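Local atomic coordinates of flavoprotein (PDB entry 5V8S), a protein that carries a mu-oxo-diiron site and probably an FMN-binding flavodoxin module, and is thought to act as an electron-transferring oxidoreductase. Residues G144-I149 with K153-M158. The protein carries 1 engineered substitution. Residues are numbered along the deposited sequence; the frame is centred on the assembly and turned at random.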
loop_
_atom_site.group_PDB
_atom_site.type_symbol
_atom_site.label_atom_id
_atom_site.label_comp_id
_atom_site.label_asym_id
_atom_site.label_seq_id
_atom_site.Cartn_x
_atom_site.Cartn_y
_atom_site.Cartn_z
ATOM N N GLY A 144 -26.973 -8.951 29.283
ATOM C CA GLY A 144 -27.467 -8.542 30.579
ATOM C C GLY A 144 -27.409 -9.616 31.632
ATOM O O GLY A 144 -27.773 -9.349 32.786
ATOM N N GLU A 145 -26.938 -10.807 31.288
ATOM C CA GLU A 145 -26.941 -11.911 32.234
ATOM C C GLU A 145 -25.985 -11.614 33.378
ATOM O O GLU A 145 -24.917 -11.036 33.183
ATOM C CB GLU A 145 -26.521 -13.204 31.530
ATOM C CG GLU A 145 -26.418 -14.408 32.461
ATOM C CD GLU A 145 -26.280 -15.745 31.728
ATOM O OE1 GLU A 145 -26.462 -15.786 30.489
ATOM O OE2 GLU A 145 -25.996 -16.763 32.404
ATOM N N GLU A 146 -26.375 -12.017 34.575
ATOM C CA GLU A 146 -25.548 -11.826 35.744
ATOM C C GLU A 146 -25.176 -13.186 36.295
ATOM O O GLU A 146 -25.969 -14.121 36.255
ATOM C CB GLU A 146 -26.292 -11.016 36.806
ATOM C CG GLU A 146 -26.578 -9.585 36.401
ATOM C CD GLU A 146 -27.497 -8.866 37.369
ATOM O OE1 GLU A 146 -27.629 -9.321 38.518
ATOM O OE2 GLU A 146 -28.092 -7.843 36.975
ATOM N N ARG A 147 -23.957 -13.302 36.789
ATOM C CA ARG A 147 -23.498 -14.540 37.374
ATOM C C ARG A 147 -22.761 -14.236 38.656
ATOM O O ARG A 147 -21.911 -13.359 38.698
ATOM C CB ARG A 147 -22.603 -15.309 36.412
ATOM C CG ARG A 147 -23.373 -15.937 35.269
ATOM C CD ARG A 147 -22.458 -16.689 34.331
ATOM N NE ARG A 147 -22.186 -18.025 34.823
ATOM C CZ ARG A 147 -22.910 -19.097 34.530
ATOM N NH1 ARG A 147 -23.956 -19.001 33.734
ATOM N NH2 ARG A 147 -22.575 -20.264 35.029
ATOM N N GLU A 148 -23.115 -14.953 39.710
ATOM C CA GLU A 148 -22.468 -14.776 40.989
ATOM C C GLU A 148 -21.258 -15.682 41.035
ATOM O O GLU A 148 -21.378 -16.897 40.977
ATOM C CB GLU A 148 -23.430 -15.099 42.126
ATOM C CG GLU A 148 -22.880 -14.745 43.485
ATOM C CD GLU A 148 -23.803 -15.158 44.605
ATOM O OE1 GLU A 148 -23.357 -15.920 45.470
ATOM O OE2 GLU A 148 -24.958 -14.712 44.606
ATOM N N ILE A 149 -20.084 -15.075 41.136
ATOM C CA ILE A 149 -18.829 -15.812 41.143
ATOM C C ILE A 149 -17.993 -15.248 42.278
ATOM O O ILE A 149 -17.808 -14.031 42.362
ATOM C CB ILE A 149 -18.075 -15.669 39.799
ATOM C CG1 ILE A 149 -18.902 -16.242 38.634
ATOM C CG2 ILE A 149 -16.721 -16.372 39.875
ATOM C CD1 ILE A 149 -18.381 -15.829 37.244
ATOM N N LYS A 153 -21.179 -10.147 41.845
ATOM C CA LYS A 153 -22.044 -10.181 40.677
ATOM C C LYS A 153 -21.255 -9.719 39.451
ATOM O O LYS A 153 -20.803 -8.570 39.395
ATOM C CB LYS A 153 -23.211 -9.240 40.931
ATOM C CG LYS A 153 -24.227 -9.125 39.822
ATOM C CD LYS A 153 -25.298 -8.083 40.183
ATOM C CE LYS A 153 -26.060 -8.431 41.470
ATOM N NZ LYS A 153 -26.741 -9.763 41.442
ATOM N N PHE A 154 -21.070 -10.614 38.480
ATOM C CA PHE A 154 -20.504 -10.263 37.179
ATOM C C PHE A 154 -21.646 -10.097 36.184
ATOM O O PHE A 154 -22.478 -10.989 36.051
ATOM C CB PHE A 154 -19.602 -11.393 36.686
ATOM C CG PHE A 154 -18.262 -11.469 37.381
ATOM C CD1 PHE A 154 -18.153 -11.963 38.663
ATOM C CD2 PHE A 154 -17.100 -11.044 36.734
ATOM C CE1 PHE A 154 -16.931 -12.041 39.300
ATOM C CE2 PHE A 154 -15.874 -11.129 37.360
ATOM C CZ PHE A 154 -15.794 -11.627 38.660
ATOM N N LYS A 155 -21.694 -8.968 35.491
ATOM C CA LYS A 155 -22.760 -8.685 34.544
ATOM C C LYS A 155 -22.156 -8.598 33.150
ATOM O O LYS A 155 -21.159 -7.906 32.948
ATOM C CB LYS A 155 -23.445 -7.365 34.895
ATOM C CG LYS A 155 -24.623 -7.019 33.999
ATOM C CD LYS A 155 -25.338 -5.761 34.472
ATOM C CE LYS A 155 -26.675 -5.597 33.773
ATOM N NZ LYS A 155 -27.602 -6.755 34.056
ATOM N N PHE A 156 -22.744 -9.317 32.198
ATOM C CA PHE A 156 -22.216 -9.393 30.843
ATOM C C PHE A 156 -23.114 -8.603 29.906
ATOM O O PHE A 156 -24.329 -8.822 29.859
ATOM C CB PHE A 156 -22.073 -10.853 30.412
ATOM C CG PHE A 156 -21.178 -11.623 31.322
ATOM C CD1 PHE A 156 -19.815 -11.553 31.179
ATOM C CD2 PHE A 156 -21.702 -12.319 32.399
ATOM C CE1 PHE A 156 -18.974 -12.208 32.049
ATOM C CE2 PHE A 156 -20.870 -12.982 33.265
ATOM C CZ PHE A 156 -19.494 -12.920 33.095
ATOM N N VAL A 157 -22.509 -7.690 29.158
ATOM C CA VAL A 157 -23.237 -6.809 28.262
ATOM C C VAL A 157 -22.694 -7.036 26.856
ATOM O O VAL A 157 -21.510 -6.784 26.593
ATOM C CB VAL A 157 -23.065 -5.345 28.680
ATOM C CG1 VAL A 157 -23.781 -4.436 27.707
ATOM C CG2 VAL A 157 -23.550 -5.136 30.130
ATOM N N MET A 158 -23.556 -7.490 25.955
ATOM C CA MET A 158 -23.127 -7.693 24.574
ATOM C C MET A 158 -22.940 -6.342 23.893
ATOM O O MET A 158 -23.801 -5.461 23.986
ATOM C CB MET A 158 -24.163 -8.515 23.807
ATOM C CG MET A 158 -24.467 -9.889 24.394
ATOM S SD MET A 158 -23.039 -10.941 24.699
ATOM C CE MET A 158 -22.955 -10.904 26.492
#
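K153, near the start of the return strand of a beta hairpin, reaches across to E146: its chain, bent at its two outermost torsions, curls NZ to within 3.1 Å of E146 OE1, which it meets nearly in line with the C-O bond. At F154 the two backbones form an antiparallel hydrogen-bonded pair with R147, F154 N giving to R147 O at 2.9 Å and R147 N to F154 O at 2.8 Å. The F154 ring lies on the other face of the sheet from the lysines; its CE1 corner stands 3.8 Å from I149 CB, the two side chains crossing at about a right angle, and I149 O lies at the ring edge, in its plane. T170 of the neighbouring strand 168-172 and I94 of strand 92-94 in the other sheet also touch this ring. K155, in a non-hydrogen-bonded pair with E146, runs extended until a final turn at chi4 (61°) brings NZ to two acceptors: G144 O at 2.9 Å and E146 OE2 at 3.2 Å, the latter through its anti lone pair. F156 faces two residues at once. Its N binds E145 O (2.9 Å, nearly straight), while its O takes G144 N at 2.7 Å in a more bent bond, which makes a G1 beta bulge, with G144 at the positive phi that calls for glycine. R147 CD skirts F156 CE2, with the guanidinium tilted 55° to the ring; R147 NH1 also makes a weak salt bridge to E145 OE2, while E145 OE1 binds K142 N. In this hairpin of the metallo-beta-lactamase-like domain, F154 and I149 thus pack inward against the second sheet, with F156 beside them, while R147 carries its charge away at the margin; on the other face the E146 carboxylate, gripped at both oxygens, probably offsets the charges of two neighbouring lysines.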